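Local atomic coordinates of ribosomal protein uL16 3-hydroxylase (PDB entry 4CCL), a protein that hydroxylates a specific arginine of ribosomal protein uL16, using iron(II), 2-oxoglutarate and molecular oxygen, and thereby helps to regulate bacterial growth. Residues B[112-117]-B[195-200]; B[51-56]-B[79-84]; B[32-37]-B[91-96]. One frame throughout, in Å; residues are numbered along the deposited sequence.

Contact 1: residues B[112-117]-B[195-200]; sequences MISFSV and AMNYSV. With SO4 (sulfate ion), chain L.
Residues 112-116 and 195-199 form an antiparallel strand pair in the middle of the large sheet of the catalytic domain. Three hydrogen-bonded pairs, Met112-Ser199, Ser114-Asn197 and Ser116-Ala195, each contribute two backbone bonds; that from Asn197 N to Ser114 O is typical at 2.9 Å. Between them sit Ile113-Tyr198 and Phe115-Met196, whose side chains share the face covered by helix 37-45 and the loop before it. There Ile113 lies alongside Tyr198, pointing the same way, and Ile113 CD1 is 3.7 Å from Tyr198 CE2. The selenomethionine Met196 makes a Met-aromatic contact, with SE 5.1 Å from the centroid of the Phe115 ring and oblique to it. The other face is mixed, with Ser114, Ser116, Asn197 and Ser199 beside Met112 and Ala195. Ser114 OG, placed between the backbone N and carbonyl carbon (chi1 71°), donates to sulfate O1 at 2.8 Å, and Arg140 binds the same anion. Asn197 CB is 3.7 Å from sulfate O1, while Asn197 OD1 accepts from Arg140 and Trp142, which probably helps to position the arginine. The arrangement is that of the JmjC double-stranded beta-helix; the sulfate, probably from the crystallisation liquor, marks an anion site consistent with where 2-oxoglutarate binds.

Contact 2: residues B[51-56]-B[79-84]; sequences SRLVSH and WSLLVQ
Leu53 reaches across to Trp79 and Leu81 in the antiparallel pairing of strands 51-56 and 79-83. Its CD2 branch does the touching, 3.5 Å from Trp79 CE3 and oblique to the indole, and 4.0 Å from Leu81 CB. Trp79 belongs to this face by its place in the strand, and its NE1 is held by Gly75 O. The tight, buried part lies further along the same face: Ser51 CB meets Val83 CG2 at 3.8 Å, and Ala44 of helix 37-45 covers Ser51, Leu81 and Val83. The strands belong to the large antiparallel sheet of this JmjC oxygenase, which they extend beyond strand 108-116, with strand 60-65 outside them. Four backbone bonds join them; the one from Leu82 N to Arg52 O is nearly straight at 177°. More open are the end at Leu53, Ser55 and Trp79 and, on the opposite face, Arg52 and Leu82, all partly exposed. Arg52 offers only CG, 4.1 Å from Leu82 CB, before its chain bends at chi3 and the guanidinium makes a long, weak ion pair with Asp158. Leu82 also reaches toward the bound sulfate near Ser114, and its CD1 touches the buried Val54 at CG2, 3.9 Å away. Ser80, buried too, hydrogen-bonds through OG to Phe115 O.

Contact 3: residues B[32-37]-B[91-96]; sequences IDPISP and EPTAAL
Pro34 presses its ring against the short helix at Pro92 and Thr93, joining the loop that precedes helix 37-45 to helix 91-94. The closest approaches are of ring carbons to backbone. Pro34 CB lies 3.4 Å from Pro92 O, and in return Pro92 CB is 3.6 Å from Pro34 O, so each proline sets a methylene against the other's carbonyl oxygen. Apolar contact between side chains is thinner: Pro34 CB and Pro92 CB are 4.2 Å apart. Pro34 CG only just meets Leu96 CD1, at 4.5 Å. Thr93 adds contacts through its hydroxyl. Its OG1 stands anti to the carbonyl carbon (chi1 -65°), which turns it to the loop, where Thr93 OG1 is 3.9 Å from Pro34 CB and likewise from Ile35 CB; the hydroxyl itself is hydrogen-bonded to His90 ND1. Polar bonding holds each partner separately. Asp33 OD2 binds Tyr198 OH and Thr137 N, tying this loop to strand 195-202 and to the loop at Thr137, while Ser36 is the N-cap of helix 37-45, its OG bonded to Glu39 N. On the helix side, Ala95 N bonds to Glu91 O at 2.9 Å. With van der Waals contact alone between loop and helix, their mutual position probably depends on the shape of the two prolines and on the bonds each segment makes to its own neighbours.

In the fold
Contacts 1 and 2 lie in one sheet, where strands 108-116 and 79-83 are neighbours; backbone bonds from Val83 N to Ile113 O and from Leu81 N to Phe115 O stitch them together. Contact 1 is buried and central, with the anion pocket on one face; contact 2, toward the sheet's edge, is only partly buried. Both rest on regular backbone bonding, whereas contact 3, also buried, joins a loop to a helix by van der Waals contact, without hydrogen bonds between the two segments. It lies against the Ile113-Tyr198 face of contact 1, with Ile35 CG2 on Ile113 CD1. Contact 2 does not touch contact 3, though helix 37-45 covers parts of contacts 1 and 2.

Contact 1: residues B[112-117]-B[195-200]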
HETATM    1  N   MSE B 112      17.056  -2.077  25.100  1.00 54.09           N
HETATM    2  CA  MSE B 112      17.240  -0.654  25.388  1.00 54.31           C
HETATM    3  C   MSE B 112      17.618  -0.451  26.855  1.00 55.81           C
HETATM    4  O   MSE B 112      17.046  -1.077  27.745  1.00 52.54           O
HETATM    5  CB  MSE B 112      16.002   0.168  24.991  1.00 57.50           C
HETATM    6  CG  MSE B 112      14.964   0.396  26.090  1.00 71.98           C
HETATM    7 SE   MSE B 112      15.337   1.951  27.232  1.00 82.82          SE
HETATM    8  CE  MSE B 112      13.777   1.820  28.386  1.00 51.49           C
ATOM      9  N   ILE B 113      18.603   0.408  27.101  1.00 53.74           N
ATOM     10  CA  ILE B 113      19.102   0.618  28.458  1.00 53.33           C
ATOM     11  C   ILE B 113      18.747   2.006  28.976  1.00 61.33           C
ATOM     12  O   ILE B 113      18.850   2.986  28.246  1.00 64.65           O
ATOM     13  CB  ILE B 113      20.637   0.444  28.527  1.00 50.46           C
ATOM     14  CG1 ILE B 113      21.037  -0.943  28.029  1.00 49.49           C
ATOM     15  CG2 ILE B 113      21.150   0.667  29.946  1.00 50.76           C
ATOM     16  CD1 ILE B 113      22.520  -1.218  28.099  1.00 60.49           C
ATOM     17  N   SER B 114      18.332   2.091  30.236  1.00 52.91           N
ATOM     18  CA  SER B 114      18.105   3.394  30.849  1.00 51.22           C
ATOM     19  C   SER B 114      18.940   3.570  32.113  1.00 61.64           C
ATOM     20  O   SER B 114      19.008   2.673  32.952  1.00 59.30           O
ATOM     21  CB  SER B 114      16.620   3.609  31.160  1.00 50.41           C
ATOM     22  OG  SER B 114      16.192   2.791  32.237  1.00 52.62           O
ATOM     23  N   PHE B 115      19.585   4.726  32.238  1.00 62.03           N
ATOM     24  CA  PHE B 115      20.253   5.097  33.478  1.00 63.06           C
ATOM     25  C   PHE B 115      19.491   6.236  34.130  1.00 64.47           C
ATOM     26  O   PHE B 115      19.267   7.272  33.511  1.00 66.93           O
ATOM     27  CB  PHE B 115      21.705   5.519  33.234  1.00 56.90           C
ATOM     28  CG  PHE B 115      22.361   6.153  34.434  1.00 63.54           C
ATOM     29  CD1 PHE B 115      22.778   5.378  35.506  1.00 61.68           C
ATOM     30  CD2 PHE B 115      22.562   7.522  34.488  1.00 63.93           C
ATOM     31  CE1 PHE B 115      23.379   5.957  36.608  1.00 66.00           C
ATOM     32  CE2 PHE B 115      23.164   8.107  35.587  1.00 63.80           C
ATOM     33  CZ  PHE B 115      23.573   7.323  36.648  1.00 62.50           C
ATOM     34  N   SER B 116      19.094   6.047  35.383  1.00 59.48           N
ATOM     35  CA  SER B 116      18.334   7.072  36.084  1.00 64.15           C
ATOM     36  C   SER B 116      18.904   7.422  37.459  1.00 66.88           C
ATOM     37  O   SER B 116      19.213   6.545  38.261  1.00 68.08           O
ATOM     38  CB  SER B 116      16.863   6.658  36.206  1.00 66.13           C
ATOM     39  OG  SER B 116      16.743   5.342  36.719  1.00 70.00           O
ATOM     40  N   VAL B 117      19.040   8.717  37.717  1.00 66.12           N
ATOM     41  CA  VAL B 117      19.373   9.224  39.042  1.00 67.63           C
ATOM     42  C   VAL B 117      18.065   9.243  39.836  1.00 72.70           C
ATOM     43  O   VAL B 117      16.998   9.145  39.232  1.00 71.65           O
ATOM     44  CB  VAL B 117      19.969  10.636  38.938  1.00 67.42           C
ATOM     45  CG1 VAL B 117      21.250  10.606  38.123  1.00 64.14           C
ATOM     46  CG2 VAL B 117      18.961  11.581  38.319  1.00 70.31           C
ATOM     47  N   ALA B 195      20.446   4.064  39.093  1.00 66.29           N
ATOM     48  CA  ALA B 195      19.939   2.808  38.560  1.00 58.88           C
ATOM     49  C   ALA B 195      20.171   2.563  37.071  1.00 61.67           C
ATOM     50  O   ALA B 195      20.156   3.486  36.256  1.00 66.43           O
ATOM     51  CB  ALA B 195      18.474   2.675  38.883  1.00 57.54           C
HETATM   52  N   MSE B 196      20.381   1.291  36.743  1.00 57.05           N
HETATM   53  CA  MSE B 196      20.485   0.832  35.366  1.00 54.24           C
HETATM   54  C   MSE B 196      19.407  -0.213  35.089  1.00 54.30           C
HETATM   55  O   MSE B 196      19.282  -1.200  35.817  1.00 51.43           O
HETATM   56  CB  MSE B 196      21.873   0.245  35.101  1.00 51.88           C
HETATM   57  CG  MSE B 196      22.979   1.285  35.061  1.00 62.38           C
HETATM   58 SE   MSE B 196      23.153   2.119  33.305  1.00 84.10          SE
HETATM   59  CE  MSE B 196      24.496   0.927  32.553  1.00 69.65           C
ATOM     60  N   ASN B 197      18.622   0.017  34.043  1.00 49.09           N
ATOM     61  CA  ASN B 197      17.576  -0.919  33.649  1.00 48.41           C
ATOM     62  C   ASN B 197      17.767  -1.401  32.220  1.00 51.08           C
ATOM     63  O   ASN B 197      18.100  -0.617  31.326  1.00 54.87           O
ATOM     64  CB  ASN B 197      16.190  -0.290  33.811  1.00 47.57           C
ATOM     65  CG  ASN B 197      15.593  -0.537  35.183  1.00 53.31           C
ATOM     66  OD1 ASN B 197      14.377  -0.470  35.362  1.00 59.86           O
ATOM     67  ND2 ASN B 197      16.445  -0.828  36.159  1.00 54.38           N
ATOM     68  N   TYR B 198      17.551  -2.696  32.013  1.00 49.74           N
ATOM     69  CA  TYR B 198      17.739  -3.289  30.703  1.00 44.51           C
ATOM     70  C   TYR B 198      16.426  -3.872  30.223  1.00 47.98           C
ATOM     71  O   TYR B 198      15.971  -4.899  30.717  1.00 47.64           O
ATOM     72  CB  TYR B 198      18.796  -4.392  30.773  1.00 39.69           C
ATOM     73  CG  TYR B 198      20.087  -3.945  31.409  1.00 46.42           C
ATOM     74  CD1 TYR B 198      20.224  -3.905  32.792  1.00 43.53           C
ATOM     75  CD2 TYR B 198      21.166  -3.551  30.630  1.00 47.37           C
ATOM     76  CE1 TYR B 198      21.397  -3.489  33.382  1.00 41.45           C
ATOM     77  CE2 TYR B 198      22.348  -3.136  31.211  1.00 50.61           C
ATOM     78  CZ  TYR B 198      22.456  -3.107  32.588  1.00 51.92           C
ATOM     79  OH  TYR B 198      23.625  -2.692  33.176  1.00 54.82           O
ATOM     80  N   SER B 199      15.845  -3.238  29.215  1.00 48.25           N
ATOM     81  CA  SER B 199      14.569  -3.677  28.685  1.00 46.56           C
ATOM     82  C   SER B 199      14.766  -4.521  27.434  1.00 49.40           C
ATOM     83  O   SER B 199      15.265  -4.035  26.411  1.00 56.93           O
ATOM     84  CB  SER B 199      13.662  -2.476  28.401  1.00 45.19           C
ATOM     85  OG  SER B 199      13.361  -1.775  29.599  1.00 51.24           O
ATOM     86  N   VAL B 200      14.370  -5.787  27.531  1.00 42.28           N
ATOM     87  CA  VAL B 200      14.357  -6.663  26.378  1.00 39.91           C
ATOM     88  C   VAL B 200      12.968  -6.494  25.820  1.00 36.19           C
ATOM     89  O   VAL B 200      11.979  -6.912  26.435  1.00 42.00           O
ATOM     90  CB  VAL B 200      14.523  -8.137  26.779  1.00 46.49           C
ATOM     91  CG1 VAL B 200      14.498  -9.029  25.543  1.00 45.44           C
ATOM     92  CG2 VAL B 200      15.799  -8.343  27.572  1.00 46.16           C
TER
HETATM   93  S   SO4 L1375      12.685   2.711  31.700  1.00 68.78           S
HETATM   94  O1  SO4 L1375      13.698   1.667  31.816  1.00 62.68           O
HETATM   95  O2  SO4 L1375      11.565   2.229  30.895  1.00 74.15           O
HETATM   96  O3  SO4 L1375      12.188   3.067  33.025  1.00 75.26           O
HETATM   97  O4  SO4 L1375      13.285   3.880  31.064  1.00 65.34           O

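Contact 2: residues B[51-56]-B[79-84]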
ATOM      1  N   SER B  51      19.098   7.965  21.178  1.00 75.15           N
ATOM      2  CA  SER B  51      19.105   8.179  22.618  1.00 74.18           C
ATOM      3  C   SER B  51      18.306   9.426  22.966  1.00 79.66           C
ATOM      4  O   SER B  51      18.107  10.299  22.122  1.00 85.22           O
ATOM      5  CB  SER B  51      20.536   8.312  23.144  1.00 72.97           C
ATOM      6  OG  SER B  51      21.196   9.425  22.565  1.00 74.12           O
ATOM      7  N   ARG B  52      17.838   9.499  24.208  1.00 79.03           N
ATOM      8  CA  ARG B  52      17.099  10.669  24.671  1.00 83.88           C
ATOM      9  C   ARG B  52      17.223  10.892  26.177  1.00 85.43           C
ATOM     10  O   ARG B  52      17.430   9.954  26.941  1.00 81.24           O
ATOM     11  CB  ARG B  52      15.626  10.570  24.261  1.00 84.91           C
ATOM     12  CG  ARG B  52      14.954   9.257  24.629  1.00 86.38           C
ATOM     13  CD  ARG B  52      13.629   9.098  23.891  1.00 97.33           C
ATOM     14  NE  ARG B  52      12.475   9.272  24.769  1.00108.05           N
ATOM     15  CZ  ARG B  52      11.215   9.305  24.345  1.00122.62           C
ATOM     16  NH1 ARG B  52      10.947   9.181  23.052  1.00130.37           N
ATOM     17  NH2 ARG B  52      10.225   9.465  25.213  1.00124.52           N
ATOM     18  N   LEU B  53      17.092  12.148  26.588  1.00 88.09           N
ATOM     19  CA  LEU B  53      17.058  12.517  27.993  1.00 87.36           C
ATOM     20  C   LEU B  53      15.642  12.912  28.369  1.00 85.26           C
ATOM     21  O   LEU B  53      15.028  13.760  27.717  1.00 87.00           O
ATOM     22  CB  LEU B  53      17.997  13.693  28.268  1.00 88.87           C
ATOM     23  CG  LEU B  53      19.361  13.378  28.879  1.00 91.08           C
ATOM     24  CD1 LEU B  53      20.093  14.668  29.206  1.00 95.14           C
ATOM     25  CD2 LEU B  53      19.202  12.522  30.121  1.00 86.78           C
ATOM     26  N   VAL B  54      15.125  12.290  29.422  1.00 75.96           N
ATOM     27  CA  VAL B  54      13.820  12.653  29.946  1.00 73.61           C
ATOM     28  C   VAL B  54      13.970  13.180  31.364  1.00 78.54           C
ATOM     29  O   VAL B  54      14.400  12.455  32.265  1.00 79.66           O
ATOM     30  CB  VAL B  54      12.849  11.460  29.946  1.00 74.91           C
ATOM     31  CG1 VAL B  54      11.473  11.900  30.420  1.00 68.50           C
ATOM     32  CG2 VAL B  54      12.765  10.846  28.557  1.00 71.04           C
ATOM     33  N   SER B  55      13.625  14.446  31.556  1.00 78.33           N
ATOM     34  CA  SER B  55      13.713  15.054  32.877  1.00 79.49           C
ATOM     35  C   SER B  55      12.357  15.604  33.287  1.00 82.03           C
ATOM     36  O   SER B  55      11.546  15.962  32.437  1.00 83.33           O
ATOM     37  CB  SER B  55      14.761  16.165  32.885  1.00 77.30           C
ATOM     38  OG  SER B  55      14.478  17.127  31.885  1.00121.00           O
ATOM     39  N   HIS B  56      12.101  15.652  34.589  1.00 75.43           N
ATOM     40  CA  HIS B  56      10.868  16.250  35.083  1.00 89.57           C
ATOM     41  C   HIS B  56      11.123  17.150  36.286  1.00 93.10           C
ATOM     42  O   HIS B  56      11.802  16.769  37.239  1.00 78.27           O
ATOM     43  CB  HIS B  56       9.816  15.181  35.403  1.00 74.17           C
ATOM     44  CG  HIS B  56      10.101  14.401  36.646  1.00 82.97           C
ATOM     45  ND1 HIS B  56       9.680  14.805  37.893  1.00 84.18           N
ATOM     46  CD2 HIS B  56      10.773  13.238  36.837  1.00 72.24           C
ATOM     47  CE1 HIS B  56      10.073  13.928  38.799  1.00 78.86           C
ATOM     48  NE2 HIS B  56      10.739  12.967  38.180  1.00 77.23           N
ATOM     49  N   TRP B  79      16.043  12.848  36.532  1.00 77.89           N
ATOM     50  CA  TRP B  79      16.279  12.671  35.099  1.00 73.54           C
ATOM     51  C   TRP B  79      16.729  11.263  34.726  1.00 71.59           C
ATOM     52  O   TRP B  79      17.214  10.510  35.573  1.00 81.85           O
ATOM     53  CB  TRP B  79      17.268  13.713  34.565  1.00 80.07           C
ATOM     54  CG  TRP B  79      18.658  13.600  35.112  1.00 83.49           C
ATOM     55  CD1 TRP B  79      19.169  14.253  36.195  1.00 87.74           C
ATOM     56  CD2 TRP B  79      19.727  12.797  34.587  1.00 79.48           C
ATOM     57  NE1 TRP B  79      20.484  13.901  36.384  1.00 80.44           N
ATOM     58  CE2 TRP B  79      20.849  13.012  35.411  1.00 78.79           C
ATOM     59  CE3 TRP B  79      19.838  11.918  33.507  1.00 74.85           C
ATOM     60  CZ2 TRP B  79      22.070  12.377  35.185  1.00 87.60           C
ATOM     61  CZ3 TRP B  79      21.053  11.291  33.284  1.00 80.05           C
ATOM     62  CH2 TRP B  79      22.152  11.523  34.120  1.00 81.45           C
ATOM     63  N   SER B  80      16.564  10.915  33.454  1.00 70.34           N
ATOM     64  CA  SER B  80      16.992   9.609  32.967  1.00 68.58           C
ATOM     65  C   SER B  80      17.457   9.634  31.512  1.00 80.93           C
ATOM     66  O   SER B  80      16.881  10.325  30.667  1.00 68.79           O
ATOM     67  CB  SER B  80      15.871   8.582  33.144  1.00 70.68           C
ATOM     68  OG  SER B  80      16.260   7.311  32.654  1.00 73.58           O
ATOM     69  N   LEU B  81      18.496   8.855  31.236  1.00 68.04           N
ATOM     70  CA  LEU B  81      19.030   8.694  29.891  1.00 72.59           C
ATOM     71  C   LEU B  81      18.592   7.352  29.316  1.00 68.57           C
ATOM     72  O   LEU B  81      18.856   6.303  29.903  1.00 67.21           O
ATOM     73  CB  LEU B  81      20.558   8.782  29.910  1.00 69.43           C
ATOM     74  CG  LEU B  81      21.278   8.399  28.614  1.00 82.94           C
ATOM     75  CD1 LEU B  81      20.846   9.299  27.462  1.00 70.12           C
ATOM     76  CD2 LEU B  81      22.789   8.443  28.804  1.00 71.06           C
ATOM     77  N   LEU B  82      17.918   7.395  28.172  1.00 64.88           N
ATOM     78  CA  LEU B  82      17.455   6.189  27.495  1.00 62.87           C
ATOM     79  C   LEU B  82      18.177   5.970  26.171  1.00 72.68           C
ATOM     80  O   LEU B  82      18.186   6.845  25.309  1.00 73.46           O
ATOM     81  CB  LEU B  82      15.947   6.252  27.250  1.00 62.11           C
ATOM     82  CG  LEU B  82      15.016   6.129  28.459  1.00 75.90           C
ATOM     83  CD1 LEU B  82      14.736   7.484  29.092  1.00 63.29           C
ATOM     84  CD2 LEU B  82      13.722   5.436  28.064  1.00 75.71           C
ATOM     85  N   VAL B  83      18.774   4.794  26.013  1.00 68.98           N
ATOM     86  CA  VAL B  83      19.480   4.450  24.786  1.00 68.04           C
ATOM     87  C   VAL B  83      18.899   3.195  24.138  1.00 69.34           C
ATOM     88  O   VAL B  83      18.844   2.130  24.757  1.00 68.50           O
ATOM     89  CB  VAL B  83      20.983   4.241  25.039  1.00 66.40           C
ATOM     90  CG1 VAL B  83      21.668   3.762  23.768  1.00 62.88           C
ATOM     91  CG2 VAL B  83      21.619   5.527  25.544  1.00 65.17           C
ATOM     92  N   GLN B  84      18.471   3.335  22.884  1.00 64.92           N
ATOM     93  CA  GLN B  84      17.856   2.244  22.132  1.00 62.59           C
ATOM     94  C   GLN B  84      18.887   1.298  21.528  1.00 66.09           C
ATOM     95  O   GLN B  84      19.971   1.723  21.129  1.00 73.35           O
ATOM     96  CB  GLN B  84      16.995   2.813  21.002  1.00 66.13           C
ATOM     97  CG  GLN B  84      15.866   3.714  21.460  1.00 63.69           C
ATOM     98  CD  GLN B  84      14.678   2.936  21.987  1.00 65.95           C
ATOM     99  OE1 GLN B  84      14.444   1.795  21.589  1.00 66.65           O
ATOM    100  NE2 GLN B  84      13.923   3.549  22.891  1.00 64.24           N
TER

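Contact 3: residues B[32-37]-B[91-96]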
ATOM      1  N   ILE B  32      25.834  -9.228  37.040  1.00 67.25           N
ATOM      2  CA  ILE B  32      26.922  -8.324  36.710  1.00 64.57           C
ATOM      3  C   ILE B  32      26.549  -7.569  35.448  1.00 66.21           C
ATOM      4  O   ILE B  32      26.352  -8.167  34.389  1.00 67.64           O
ATOM      5  CB  ILE B  32      28.232  -9.085  36.478  1.00 67.14           C
ATOM      6  CG1 ILE B  32      28.540  -9.978  37.681  1.00 71.87           C
ATOM      7  CG2 ILE B  32      29.364  -8.107  36.217  1.00 70.77           C
ATOM      8  CD1 ILE B  32      29.268 -11.254  37.322  1.00 79.07           C
ATOM      9  N   ASP B  33      26.433  -6.252  35.577  1.00 63.12           N
ATOM     10  CA  ASP B  33      26.006  -5.409  34.471  1.00 66.18           C
ATOM     11  C   ASP B  33      26.960  -5.503  33.287  1.00 66.95           C
ATOM     12  O   ASP B  33      28.176  -5.442  33.457  1.00 71.48           O
ATOM     13  CB  ASP B  33      25.867  -3.959  34.933  1.00 69.96           C
ATOM     14  CG  ASP B  33      24.794  -3.789  35.989  1.00 69.40           C
ATOM     15  OD1 ASP B  33      24.809  -4.544  36.984  1.00 74.51           O
ATOM     16  OD2 ASP B  33      23.927  -2.908  35.820  1.00 69.11           O
ATOM     17  N   PRO B  34      26.400  -5.663  32.079  1.00 61.92           N
ATOM     18  CA  PRO B  34      27.207  -5.795  30.862  1.00 62.01           C
ATOM     19  C   PRO B  34      27.919  -4.494  30.520  1.00 65.16           C
ATOM     20  O   PRO B  34      28.981  -4.514  29.900  1.00 69.57           O
ATOM     21  CB  PRO B  34      26.165  -6.127  29.789  1.00 57.11           C
ATOM     22  CG  PRO B  34      24.893  -5.550  30.305  1.00 53.35           C
ATOM     23  CD  PRO B  34      24.955  -5.693  31.796  1.00 57.64           C
ATOM     24  N   ILE B  35      27.340  -3.375  30.939  1.00 66.55           N
ATOM     25  CA  ILE B  35      27.866  -2.067  30.586  1.00 73.65           C
ATOM     26  C   ILE B  35      27.796  -1.129  31.795  1.00 75.87           C
ATOM     27  O   ILE B  35      27.096  -1.415  32.769  1.00 81.08           O
ATOM     28  CB  ILE B  35      27.105  -1.490  29.362  1.00 72.58           C
ATOM     29  CG1 ILE B  35      27.929  -0.418  28.646  1.00 77.56           C
ATOM     30  CG2 ILE B  35      25.735  -0.979  29.765  1.00 65.08           C
ATOM     31  CD1 ILE B  35      27.196   0.260  27.507  1.00 76.13           C
ATOM     32  N   SER B  36      28.526  -0.019  31.733  1.00 76.94           N
ATOM     33  CA  SER B  36      28.587   0.939  32.833  1.00 73.99           C
ATOM     34  C   SER B  36      27.950   2.254  32.386  1.00 74.57           C
ATOM     35  O   SER B  36      27.873   2.522  31.189  1.00 79.88           O
ATOM     36  CB  SER B  36      30.041   1.172  33.263  1.00 72.82           C
ATOM     37  OG  SER B  36      30.632   2.231  32.527  1.00 70.34           O
ATOM     38  N   PRO B  37      27.460   3.062  33.344  1.00 69.44           N
ATOM     39  CA  PRO B  37      26.819   4.345  33.018  1.00 68.15           C
ATOM     40  C   PRO B  37      27.701   5.248  32.157  1.00 71.00           C
ATOM     41  O   PRO B  37      27.193   5.992  31.313  1.00 71.97           O
ATOM     42  CB  PRO B  37      26.609   4.981  34.394  1.00 67.80           C
ATOM     43  CG  PRO B  37      26.471   3.827  35.317  1.00 64.33           C
ATOM     44  CD  PRO B  37      27.418   2.783  34.791  1.00 66.92           C
ATOM     45  N   GLU B  91      28.815  -5.739  22.486  1.00 69.51           N
ATOM     46  CA  GLU B  91      28.713  -7.206  22.534  1.00 70.75           C
ATOM     47  C   GLU B  91      28.284  -7.773  23.903  1.00 70.42           C
ATOM     48  O   GLU B  91      27.388  -8.631  23.967  1.00 70.98           O
ATOM     49  CB  GLU B  91      30.005  -7.891  22.046  1.00 75.42           C
ATOM     50  CG  GLU B  91      30.254  -7.847  20.546  1.00 89.80           C
ATOM     51  CD  GLU B  91      31.415  -8.744  20.129  1.00104.38           C
ATOM     52  OE1 GLU B  91      31.610  -9.799  20.771  1.00109.39           O
ATOM     53  OE2 GLU B  91      32.133  -8.393  19.167  1.00106.25           O
ATOM     54  N   PRO B  92      28.929  -7.318  24.999  1.00 67.91           N
ATOM     55  CA  PRO B  92      28.511  -7.817  26.316  1.00 65.13           C
ATOM     56  C   PRO B  92      27.027  -7.588  26.594  1.00 66.65           C
ATOM     57  O   PRO B  92      26.390  -8.417  27.243  1.00 64.37           O
ATOM     58  CB  PRO B  92      29.364  -6.996  27.286  1.00 72.08           C
ATOM     59  CG  PRO B  92      30.594  -6.690  26.518  1.00 73.58           C
ATOM     60  CD  PRO B  92      30.130  -6.464  25.107  1.00 71.83           C
ATOM     61  N   THR B  93      26.488  -6.483  26.094  1.00 72.43           N
ATOM     62  CA  THR B  93      25.064  -6.208  26.225  1.00 65.76           C
ATOM     63  C   THR B  93      24.275  -7.182  25.359  1.00 67.77           C
ATOM     64  O   THR B  93      23.231  -7.687  25.774  1.00 69.44           O
ATOM     65  CB  THR B  93      24.721  -4.750  25.848  1.00 61.21           C
ATOM     66  OG1 THR B  93      25.334  -3.854  26.785  1.00 62.27           O
ATOM     67  CG2 THR B  93      23.217  -4.533  25.873  1.00 59.26           C
ATOM     68  N   ALA B  94      24.794  -7.463  24.166  1.00 67.58           N
ATOM     69  CA  ALA B  94      24.162  -8.417  23.263  1.00 58.89           C
ATOM     70  C   ALA B  94      24.020  -9.780  23.924  1.00 62.47           C
ATOM     71  O   ALA B  94      23.046 -10.496  23.677  1.00 65.46           O
ATOM     72  CB  ALA B  94      24.952  -8.534  21.968  1.00 50.88           C
ATOM     73  N   ALA B  95      24.987 -10.129  24.769  1.00 62.73           N
ATOM     74  CA  ALA B  95      24.917 -11.384  25.524  1.00 57.78           C
ATOM     75  C   ALA B  95      23.638 -11.538  26.365  1.00 58.35           C
ATOM     76  O   ALA B  95      23.169 -12.656  26.583  1.00 58.12           O
ATOM     77  CB  ALA B  95      26.146 -11.553  26.395  1.00 61.31           C
ATOM     78  N   LEU B  96      23.080 -10.423  26.829  1.00 59.54           N
ATOM     79  CA  LEU B  96      21.865 -10.449  27.648  1.00 55.97           C
ATOM     80  C   LEU B  96      20.649 -11.015  26.908  1.00 55.24           C
ATOM     81  O   LEU B  96      19.706 -11.498  27.532  1.00 57.40           O
ATOM     82  CB  LEU B  96      21.529  -9.046  28.174  1.00 61.61           C
ATOM     83  CG  LEU B  96      21.717  -8.753  29.665  1.00 67.25           C
ATOM     84  CD1 LEU B  96      20.900  -7.536  30.077  1.00 67.53           C
ATOM     85  CD2 LEU B  96      21.348  -9.961  30.511  1.00 69.97           C
TER